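Local coordinates for ferrous iron transport protein B (Escherichia coli, PDB 3I8S) that takes up ferrous iron across the inner membrane in a GTP-driven system, probably coupling GTP binding to channel opening, this chain being its cytosolic GTPase and helical part, at residues Leu4-Ile9 against Leu161-Tyr166; Asn21-Ser26 against Glu157-Ala162; His79-Gly84 against Leu111-Ile116; Val117-Leu122 against Ile130-Asp135. One frame throughout, in Å; residues are numbered along the deposited sequence.

All four contacts belong to the G domain and are built from aliphatic side chains that are mostly buried; none is a true surface contact. Contacts 1 and 2 share helix 154-164, which packs on strand 4-10 in the first and on helix 16-24 in the second. Contacts 3 and 4 share strand 115-120: its approach from helix 98-111 meets helix 72-83, and its far end meets strand 130-132 and helix 134-141. Ile116, from contact 3, also touches Ala162 and Leu159 of helix 154-164. Chemistry changes toward the margins: a tyrosine flanks contact 1, a lysine and a water bridge contact 2, while contacts 3 and 4 meet through hydrocarbon alone.

Contact 1. Residues Leu4-Ile9 against Leu161-Tyr166; sequences LTIGLI and LAIDRY
Ile163, near the end of helix 154-164, drops both its branches onto Leu4 and Ile6 of strand 4-10. The tight part lies here. CG2 of Ile163 stands 3.7 Å from Leu4 CD2 and 4.1 Å from Ile6 CD1, so one methyl is shared by two strand residues on the same face of the sheet. The other branch ends in CD1, which meets Ile6 CD1 at 3.9 Å. In Leu4, chi1 (-176°) puts CG opposite the backbone nitrogen, and the fork at CG, turned by chi2 (68°), points CD2 to the isoleucine and CD1 to Tyr166. In both pairs with Ile163 the side chains pass at a slant. With an alanine here both branches are gone, and Leu4 CD2 and Ile6 CD1 would probably face a gap between strand and helix.

The looser side is at Tyr166, just past the helix and only partly buried. Leu4 CD1 lies 3.9 Å from Tyr166 CE1, obliquely to the ring, and the two side chains run past each other in opposite directions; the tyrosine has two conformers, so this touch is less certain. Farther out, the exposed Arg165 lays its guanidinium over Leu161 CD1, and Asp164 ties this end of the helix to Thr47, Asp49 and His50.

Ile6 also packs on Val52 and Leu54 of strand 51-56 and on Leu88 and Ile90 of strand 88-94. Strand 4-10 thus lies between these two in the G-domain sheet, with helix 154-164 on one face and helix 72-83, touched by Thr5 and Ile9, on the other.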
# COMPACT_ATOMS: atom_id res chain seq x y z
N LEU A 4 10.02 15.96 -5.89
CA LEU A 4 9.79 14.77 -5.07
C LEU A 4 8.49 14.20 -5.54
O LEU A 4 7.47 14.90 -5.52
CB LEU A 4 9.70 15.11 -3.58
CG LEU A 4 9.55 13.95 -2.63
CD1 LEU A 4 10.82 13.04 -2.54
CD2 LEU A 4 9.20 14.49 -1.20
N THR A 5 8.51 12.93 -5.99
CA THR A 5 7.32 12.30 -6.54
C THR A 5 6.64 11.41 -5.51
O THR A 5 7.24 10.47 -4.99
CB THR A 5 7.67 11.47 -7.77
OG1 THR A 5 8.31 12.32 -8.72
CG2 THR A 5 6.40 10.84 -8.40
N ILE A 6 5.39 11.73 -5.25
CA ILE A 6 4.55 11.02 -4.29
C ILE A 6 3.30 10.42 -4.96
O ILE A 6 2.56 11.12 -5.69
CB ILE A 6 4.13 11.93 -3.14
CG1 ILE A 6 5.34 12.58 -2.49
CG2 ILE A 6 3.26 11.12 -2.15
CD1 ILE A 6 5.01 13.41 -1.33
N GLY A 7 3.08 9.11 -4.73
CA GLY A 7 1.88 8.41 -5.18
C GLY A 7 0.82 8.52 -4.08
O GLY A 7 1.12 8.19 -2.91
N LEU A 8 -0.38 8.94 -4.45
CA LEU A 8 -1.52 8.95 -3.51
C LEU A 8 -2.45 7.76 -3.75
O LEU A 8 -2.96 7.52 -4.85
CB LEU A 8 -2.22 10.28 -3.59
CG LEU A 8 -3.29 10.56 -2.56
CD1 LEU A 8 -2.64 10.78 -1.16
CD2 LEU A 8 -4.18 11.72 -3.08
N ILE A 9 -2.59 6.92 -2.73
CA ILE A 9 -3.24 5.65 -2.93
C ILE A 9 -4.12 5.32 -1.73
O ILE A 9 -3.74 5.59 -0.58
CB ILE A 9 -2.23 4.49 -3.11
CG1 ILE A 9 -3.01 3.25 -3.66
CG2 ILE A 9 -1.38 4.34 -1.83
CD1 ILE A 9 -2.17 2.10 -4.23
N LEU A 161 4.91 18.07 7.25
CA LEU A 161 6.03 17.79 8.18
C LEU A 161 6.56 16.37 7.94
O LEU A 161 7.76 16.17 7.81
CB LEU A 161 5.57 17.89 9.63
CG LEU A 161 6.57 17.62 10.77
CD1 LEU A 161 7.88 18.37 10.57
CD2 LEU A 161 6.01 18.03 12.18
N ALA A 162 5.64 15.41 7.96
CA ALA A 162 5.96 14.01 7.71
C ALA A 162 6.66 13.79 6.37
O ALA A 162 7.63 13.02 6.30
CB ALA A 162 4.68 13.14 7.87
N ILE A 163 6.21 14.46 5.33
CA ILE A 163 6.87 14.38 4.01
C ILE A 163 8.33 14.86 4.12
O ILE A 163 9.30 14.18 3.68
CB ILE A 163 6.08 15.18 2.93
CG1 ILE A 163 4.72 14.51 2.59
CG2 ILE A 163 6.97 15.38 1.68
CD1 ILE A 163 3.73 15.42 1.74
N ASP A 164 8.54 15.99 4.78
CA ASP A 164 9.90 16.53 4.96
C ASP A 164 10.84 15.64 5.82
O ASP A 164 12.06 15.85 5.91
CB ASP A 164 9.88 17.96 5.48
CG ASP A 164 9.49 18.96 4.41
OD1 ASP A 164 9.20 20.10 4.76
OD2 ASP A 164 9.50 18.62 3.21
N ARG A 165 10.24 14.70 6.51
CA ARG A 165 10.96 13.74 7.30
C ARG A 165 10.90 12.29 6.77
O ARG A 165 11.28 11.37 7.49
CB ARG A 165 10.35 13.77 8.68
CG ARG A 165 10.61 15.04 9.37
CD ARG A 165 10.02 14.98 10.77
NE ARG A 165 10.49 16.14 11.50
CZ ARG A 165 10.00 16.53 12.67
NH1 ARG A 165 9.02 15.86 13.25
NH2 ARG A 165 10.49 17.61 13.21
N TYR A 166 10.50 12.09 5.53
CA TYR A 166 10.17 10.71 5.15
C TYR A 166 11.46 9.86 5.09
O TYR A 166 12.54 10.34 4.87
CB TYR A 166 9.37 10.62 3.87
CG TYR A 166 10.21 10.46 2.66
CD1 TYR A 166 10.74 11.57 2.03
CD2 TYR A 166 10.52 9.20 2.16
CE1 TYR A 166 11.54 11.43 0.91
CE2 TYR A 166 11.30 9.05 1.02
CZ TYR A 166 11.81 10.18 0.41
OH TYR A 166 12.61 10.05 -0.71

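Contact 2. Residues Asn21-Ser26 against Glu157-Ala162; sequences NQLTGS and EALKLA
Leu23 of helix 16-24 reaches Leu159 and Lys160 of helix 154-164, joining the two helices that lie together on one face of the P-loop GTPase sheet. Helix 16-24 is the one that follows the P-loop, whose Lys16 binds GTP. Leu23 does not aim its first bond straight at the other helix; its conformation brings the end there. CG is set opposite the carbonyl carbon (chi1 -78°), and the two methyls then fork between the partners. CD1 lies 4.2 Å from Leu159 CD2, the two leucines crossing at about a right angle. CD2 lies 4.0 Å from Lys160 CE, and here the side chains slide past one another in opposite directions.

The partners adopt different shapes. Leu159 places CG opposite its backbone nitrogen (chi1 -177°), and offers the single methyl CD2 to Leu23. Lys160 starts the other way, with CG beside its nitrogen, and then runs fully extended; its CE supplies the hydrocarbon touch while its ammonium passes on to polar company. Around them Leu23 also packs on Ile156, Phe45 and Leu54, so the fork is enclosed by helix 154-164 itself and by strands 39-46 and 51-56. After Thr24 the helix stops at Gly25, whose positive phi suits a glycine.

The polar end of Lys160 has two partners. NZ bonds to the carbonyl oxygen of Ser46, and it also donates to a water at 2.9 Å, which in turn donates to Leu23 O at 2.7 Å, linking the lysine to the last turn of helix 16-24.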
# COMPACT_ATOMS: atom_id res chain seq x y z
N ASN A 21 -7.24 17.24 -3.76
CA ASN A 21 -7.70 18.58 -4.08
C ASN A 21 -7.22 19.63 -3.08
O ASN A 21 -6.85 20.74 -3.45
CB ASN A 21 -9.22 18.58 -4.21
CG ASN A 21 -9.69 17.92 -5.47
OD1 ASN A 21 -8.94 17.87 -6.45
ND2 ASN A 21 -10.94 17.43 -5.47
N GLN A 22 -7.20 19.26 -1.80
CA GLN A 22 -6.73 20.15 -0.75
C GLN A 22 -5.25 20.47 -0.90
O GLN A 22 -4.83 21.60 -0.70
CB GLN A 22 -6.97 19.51 0.61
CG GLN A 22 -8.41 19.57 1.01
CD GLN A 22 -8.73 18.82 2.28
OE1 GLN A 22 -7.94 18.02 2.77
NE2 GLN A 22 -9.93 19.05 2.79
N LEU A 23 -4.46 19.47 -1.25
CA LEU A 23 -2.99 19.63 -1.34
C LEU A 23 -2.59 20.44 -2.57
O LEU A 23 -1.73 21.31 -2.51
CB LEU A 23 -2.34 18.27 -1.36
CG LEU A 23 -2.25 17.60 0.01
CD1 LEU A 23 -1.78 16.18 -0.16
CD2 LEU A 23 -1.30 18.41 0.90
N THR A 24 -3.28 20.19 -3.67
CA THR A 24 -2.84 20.69 -4.98
C THR A 24 -3.59 21.93 -5.45
O THR A 24 -3.10 22.63 -6.32
CB THR A 24 -2.93 19.59 -6.08
OG1 THR A 24 -4.31 19.23 -6.34
CG2 THR A 24 -2.13 18.38 -5.65
N GLY A 25 -4.78 22.19 -4.92
CA GLY A 25 -5.57 23.35 -5.34
C GLY A 25 -5.79 23.36 -6.85
O GLY A 25 -6.18 22.35 -7.43
N SER A 26 -5.48 24.49 -7.46
CA SER A 26 -5.67 24.73 -8.90
C SER A 26 -4.52 24.13 -9.72
O SER A 26 -4.62 24.07 -10.95
CB SER A 26 -5.79 26.24 -9.19
OG SER A 26 -4.56 26.91 -8.91
N GLU A 157 -0.92 20.23 7.58
CA GLU A 157 0.38 20.68 8.04
C GLU A 157 1.24 19.57 8.65
O GLU A 157 2.42 19.49 8.35
CB GLU A 157 0.23 21.88 8.98
CG GLU A 157 -0.32 23.13 8.23
CD GLU A 157 0.43 23.41 6.90
OE1 GLU A 157 1.66 23.71 6.97
OE2 GLU A 157 -0.17 23.26 5.78
N ALA A 158 0.64 18.69 9.46
CA ALA A 158 1.34 17.51 9.99
C ALA A 158 1.78 16.54 8.88
O ALA A 158 2.87 15.93 8.96
CB ALA A 158 0.49 16.79 11.02
N LEU A 159 0.96 16.39 7.84
CA LEU A 159 1.32 15.56 6.72
C LEU A 159 2.56 16.13 5.99
O LEU A 159 3.47 15.37 5.62
CB LEU A 159 0.14 15.45 5.73
CG LEU A 159 0.29 14.54 4.50
CD1 LEU A 159 0.66 13.11 4.97
CD2 LEU A 159 -1.02 14.62 3.63
N LYS A 160 2.57 17.45 5.78
CA LYS A 160 3.71 18.08 5.11
C LYS A 160 4.99 17.94 5.94
O LYS A 160 6.04 17.72 5.38
CB LYS A 160 3.41 19.54 4.73
CG LYS A 160 2.38 19.68 3.61
CD LYS A 160 2.27 21.08 3.16
CE LYS A 160 1.32 21.27 2.03
NZ LYS A 160 1.43 22.69 1.49
N LEU A 161 4.91 18.07 7.25
CA LEU A 161 6.03 17.79 8.18
C LEU A 161 6.56 16.37 7.94
O LEU A 161 7.76 16.17 7.81
CB LEU A 161 5.57 17.89 9.63
CG LEU A 161 6.57 17.62 10.77
CD1 LEU A 161 7.88 18.37 10.57
CD2 LEU A 161 6.01 18.03 12.18
N ALA A 162 5.64 15.41 7.96
CA ALA A 162 5.96 14.01 7.71
C ALA A 162 6.66 13.79 6.37
O ALA A 162 7.63 13.02 6.30
CB ALA A 162 4.68 13.14 7.87
O HOH W 1 -0.80 22.57 -0.32

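Contact 3. Residues His79-Gly84 against Leu111-Ile116; sequences HYILSG and LGIPCI
Ile81 of helix 72-83 pushes its CG2 methyl between Ile113 and Leu111. The methyl lies 3.9 Å from Ile113 CG1 and 4.2 Å from Leu111 CD1, crossing the first side chain at a slant and the second at about a right angle. Leu111, at the end of helix 98-111, and Ile113, in the turn that follows, both point toward helix 72-83. Ile81 is modelled in two conformers, so the finer placing of its branches is uncertain, but CG2, opposite the backbone nitrogen, is the branch that does the touching here.

In the next shell the turn itself holds the two partners. Gly112 closes helix 98-111 in a Schellman motif; with its phi of 82°, a beta carbon would collide with the carbonyl oxygen of Leu111, so only glycine fits comfortably. The chain can therefore swing from Leu111 to Ile113 within one residue, so that both present hydrocarbon to the same methyl. Beyond, Asn169 grips the backbone on both sides of Pro114, donating to Ile113 O and accepting from Cys115 N.

The other helix end is fixed by Ser83. Its OG donates to Tyr80 O at 2.6 Å, in the carbonyl plane and on a lone pair, while Ser83 N gives the same oxygen a second bond at 3.0 Å; OG also bonds to Asp85 N. Leu111 and Ile113 rest in addition on helix 198-210 of the helical domain, and Ile81 on Leu57. That leucine belongs to the predicted G3 (DxxG) part of the GTP site, so the contact backs the region that in G domains forms switch II.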
# COMPACT_ATOMS: atom_id res chain seq x y z
N HIS A 79 0.91 -1.26 -11.15
CA HIS A 79 1.92 -1.03 -12.15
C HIS A 79 2.70 0.25 -11.79
O HIS A 79 3.91 0.28 -11.86
CB HIS A 79 1.23 -0.89 -13.50
CG HIS A 79 2.15 -0.47 -14.60
ND1 HIS A 79 2.35 0.85 -14.92
CD2 HIS A 79 2.97 -1.18 -15.39
CE1 HIS A 79 3.21 0.93 -15.91
NE2 HIS A 79 3.60 -0.28 -16.21
N TYR A 80 2.00 1.30 -11.39
CA TYR A 80 2.71 2.53 -10.98
C TYR A 80 3.63 2.29 -9.79
O TYR A 80 4.80 2.67 -9.77
CB TYR A 80 1.72 3.61 -10.60
CG TYR A 80 2.40 4.92 -10.30
CD1 TYR A 80 2.81 5.75 -11.34
CD2 TYR A 80 2.66 5.29 -8.99
CE1 TYR A 80 3.48 6.96 -11.06
CE2 TYR A 80 3.30 6.48 -8.69
CZ TYR A 80 3.68 7.33 -9.73
OH TYR A 80 4.39 8.49 -9.43
N ILE A 81 3.11 1.59 -8.82
CA ILE A 81 3.83 1.38 -7.57
C ILE A 81 5.12 0.57 -7.87
O ILE A 81 6.20 0.90 -7.36
CB ILE A 81 2.85 0.78 -6.47
CG1 ILE A 81 1.58 1.68 -6.26
CG2 ILE A 81 3.55 0.50 -5.14
CD1 ILE A 81 1.72 2.89 -5.34
N LEU A 82 5.05 -0.43 -8.77
CA LEU A 82 6.22 -1.25 -9.15
C LEU A 82 7.17 -0.55 -10.13
O LEU A 82 8.27 -1.01 -10.37
CB LEU A 82 5.78 -2.56 -9.80
CG LEU A 82 5.09 -3.63 -8.95
CD1 LEU A 82 3.83 -3.14 -8.31
CD2 LEU A 82 4.80 -4.84 -9.83
N SER A 83 6.74 0.57 -10.70
CA SER A 83 7.52 1.27 -11.71
C SER A 83 8.72 1.97 -11.11
O SER A 83 9.71 2.20 -11.81
CB SER A 83 6.66 2.34 -12.42
OG SER A 83 6.50 3.47 -11.59
N GLY A 84 8.61 2.29 -9.83
CA GLY A 84 9.71 2.96 -9.13
C GLY A 84 9.82 4.46 -9.37
O GLY A 84 10.83 5.10 -9.05
N LEU A 111 5.94 -4.50 -0.03
CA LEU A 111 6.77 -4.10 -1.18
C LEU A 111 7.95 -3.24 -0.73
O LEU A 111 8.96 -3.09 -1.45
CB LEU A 111 5.92 -3.32 -2.21
CG LEU A 111 5.09 -4.25 -3.08
CD1 LEU A 111 3.99 -3.44 -3.79
CD2 LEU A 111 6.03 -4.97 -4.05
N GLY A 112 7.83 -2.68 0.46
CA GLY A 112 8.92 -1.93 1.04
C GLY A 112 9.02 -0.50 0.54
O GLY A 112 10.05 0.14 0.75
N ILE A 113 7.98 0.00 -0.12
CA ILE A 113 8.06 1.38 -0.64
C ILE A 113 7.83 2.34 0.54
O ILE A 113 6.94 2.07 1.35
CB ILE A 113 6.93 1.74 -1.68
CG1 ILE A 113 6.59 0.59 -2.64
CG2 ILE A 113 7.32 3.04 -2.39
CD1 ILE A 113 7.68 0.15 -3.49
N PRO A 114 8.66 3.42 0.68
CA PRO A 114 8.44 4.36 1.79
C PRO A 114 7.01 4.89 1.77
O PRO A 114 6.53 5.29 0.72
CB PRO A 114 9.43 5.47 1.51
CG PRO A 114 10.52 4.77 0.83
CD PRO A 114 9.86 3.82 -0.08
N CYS A 115 6.33 4.80 2.92
CA CYS A 115 4.91 5.17 3.06
C CYS A 115 4.72 6.12 4.22
O CYS A 115 5.49 6.10 5.21
CB CYS A 115 4.05 3.92 3.33
SG CYS A 115 3.79 2.82 1.93
N ILE A 116 3.73 6.99 4.08
CA ILE A 116 3.14 7.71 5.16
C ILE A 116 1.66 7.37 5.13
O ILE A 116 1.02 7.51 4.08
CB ILE A 116 3.30 9.24 4.97
CG1 ILE A 116 4.79 9.64 5.04
CG2 ILE A 116 2.48 9.97 6.06
CD1 ILE A 116 5.05 10.97 4.43

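Contact 4. Residues Val117-Leu122 against Ile130-Asp135; sequences VALNML and IRIEID
Leu119 meets Ile132 and Ile134 through methyls and methylenes alone, and the flat groups stay at the margin. The guanidinium of Arg131 has Glu133 CA at its edge, in plane, and both residues point away from strand 115-120. The amide of Asn120, on the following strand residue, is turned toward the nucleotide side, where ND2 makes a weak bond to Ser14 O in the P-loop.

Between these margins the join rests on one methyl of Leu119, CD2. Leu119 CD2 lies 3.9 Å from Ile132 CG2 and 4.1 Å from Ile132 CB, the two side chains meeting at a slant. The same methyl is 4.2 Å from Ile134 CG1, so Leu119 spans the step from the short strand 130-132 to the first turn of helix 134-141. Its torsion explains the reach: CG stands opposite the backbone nitrogen (chi1 -164°) and carries CD2 outward from the strand. Glu133 sits at the N-cap position between the two isoleucines, where strand gives way to helix. Ile134 starts off at an angle to strand 115-120, and only its end comes near.

Further out, Ile132 rests on Ser260 of strand 260-262, the antiparallel mate of strand 130-132, and Ile134 on Val145 and Pro147 of strand 145-147. Leu119 also touches Val93 in the neighbouring strand. Just past Leu119, Asn120 to Asp123 bind GTP as the NxxD (G4) motif, which in G domains reads the guanine base; the contact packs against the strand that leads into this guanine-recognition motif.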
# COMPACT_ATOMS: atom_id res chain seq x y z
N VAL A 117 1.10 6.90 6.25
CA VAL A 117 -0.37 6.73 6.32
C VAL A 117 -1.02 8.03 6.72
O VAL A 117 -0.67 8.64 7.77
CB VAL A 117 -0.80 5.59 7.28
CG1 VAL A 117 -2.28 5.62 7.58
CG2 VAL A 117 -0.33 4.26 6.74
N ALA A 118 -1.99 8.44 5.92
CA ALA A 118 -2.84 9.57 6.31
C ALA A 118 -4.19 9.01 6.75
O ALA A 118 -4.98 8.55 5.91
CB ALA A 118 -3.00 10.55 5.19
N LEU A 119 -4.46 9.13 8.04
CA LEU A 119 -5.66 8.60 8.66
C LEU A 119 -6.77 9.63 8.62
O LEU A 119 -6.72 10.71 9.28
CB LEU A 119 -5.35 8.08 10.07
CG LEU A 119 -6.36 7.17 10.76
CD1 LEU A 119 -6.52 5.80 10.09
CD2 LEU A 119 -5.97 6.95 12.25
N ASN A 120 -7.79 9.26 7.84
CA ASN A 120 -8.94 10.08 7.53
C ASN A 120 -10.26 9.60 8.17
O ASN A 120 -10.32 8.54 8.75
CB ASN A 120 -9.12 10.02 5.99
CG ASN A 120 -9.29 11.34 5.39
OD1 ASN A 120 -9.49 12.35 6.08
ND2 ASN A 120 -9.21 11.39 4.07
N MET A 121 -11.33 10.38 7.99
CA MET A 121 -12.66 10.05 8.53
C MET A 121 -12.66 9.81 10.03
O MET A 121 -13.39 8.97 10.55
CB MET A 121 -13.25 8.84 7.80
CG MET A 121 -13.06 8.85 6.28
SD MET A 121 -13.85 10.25 5.48
CE MET A 121 -13.55 9.95 3.74
N LEU A 122 -11.82 10.57 10.74
CA LEU A 122 -11.73 10.51 12.19
C LEU A 122 -13.06 10.87 12.89
O LEU A 122 -13.41 10.32 13.92
CB LEU A 122 -10.66 11.51 12.63
CG LEU A 122 -9.28 11.23 12.04
CD1 LEU A 122 -8.33 12.42 12.37
CD2 LEU A 122 -8.79 9.93 12.61
N ILE A 130 -15.55 4.59 17.86
CA ILE A 130 -14.23 3.98 17.71
C ILE A 130 -13.13 5.06 17.84
O ILE A 130 -13.19 6.10 17.17
CB ILE A 130 -14.10 3.12 16.40
CG1 ILE A 130 -12.64 3.00 15.98
CG2 ILE A 130 -14.92 3.66 15.26
CD1 ILE A 130 -12.48 2.22 14.74
N ARG A 131 -12.17 4.79 18.73
CA ARG A 131 -10.93 5.56 18.84
C ARG A 131 -9.78 4.69 18.33
O ARG A 131 -9.73 3.49 18.62
CB ARG A 131 -10.64 5.98 20.29
CG ARG A 131 -9.41 6.94 20.43
CD ARG A 131 -8.93 7.15 21.90
NE ARG A 131 -7.98 8.29 22.03
CZ ARG A 131 -6.70 8.29 21.63
NH1 ARG A 131 -6.16 7.21 21.06
NH2 ARG A 131 -5.95 9.38 21.80
N ILE A 132 -8.91 5.29 17.54
CA ILE A 132 -7.71 4.65 17.01
C ILE A 132 -6.48 5.11 17.82
O ILE A 132 -6.23 6.34 17.96
CB ILE A 132 -7.47 4.98 15.53
CG1 ILE A 132 -8.68 4.57 14.66
CG2 ILE A 132 -6.23 4.25 15.01
CD1 ILE A 132 -9.11 3.17 14.82
N GLU A 133 -5.72 4.14 18.33
CA GLU A 133 -4.45 4.42 18.98
C GLU A 133 -3.39 4.62 17.91
O GLU A 133 -2.87 3.65 17.32
CB GLU A 133 -4.03 3.26 19.83
CG GLU A 133 -4.70 3.17 21.14
CD GLU A 133 -3.85 2.35 22.09
OE1 GLU A 133 -3.24 1.37 21.59
OE2 GLU A 133 -3.77 2.69 23.30
N ILE A 134 -3.09 5.87 17.63
CA ILE A 134 -2.33 6.19 16.43
C ILE A 134 -0.88 5.67 16.51
O ILE A 134 -0.35 5.04 15.55
CB ILE A 134 -2.38 7.71 16.17
CG1 ILE A 134 -3.76 8.10 15.64
CG2 ILE A 134 -1.34 8.14 15.16
CD1 ILE A 134 -4.11 9.48 16.04
N ASP A 135 -0.24 5.90 17.64
CA ASP A 135 1.15 5.42 17.78
C ASP A 135 1.28 3.92 17.84
O ASP A 135 2.25 3.37 17.31
CB ASP A 135 1.84 6.07 18.97
CG ASP A 135 2.92 6.98 18.53
OD1 ASP A 135 2.75 7.49 17.39
OD2 ASP A 135 3.93 7.13 19.26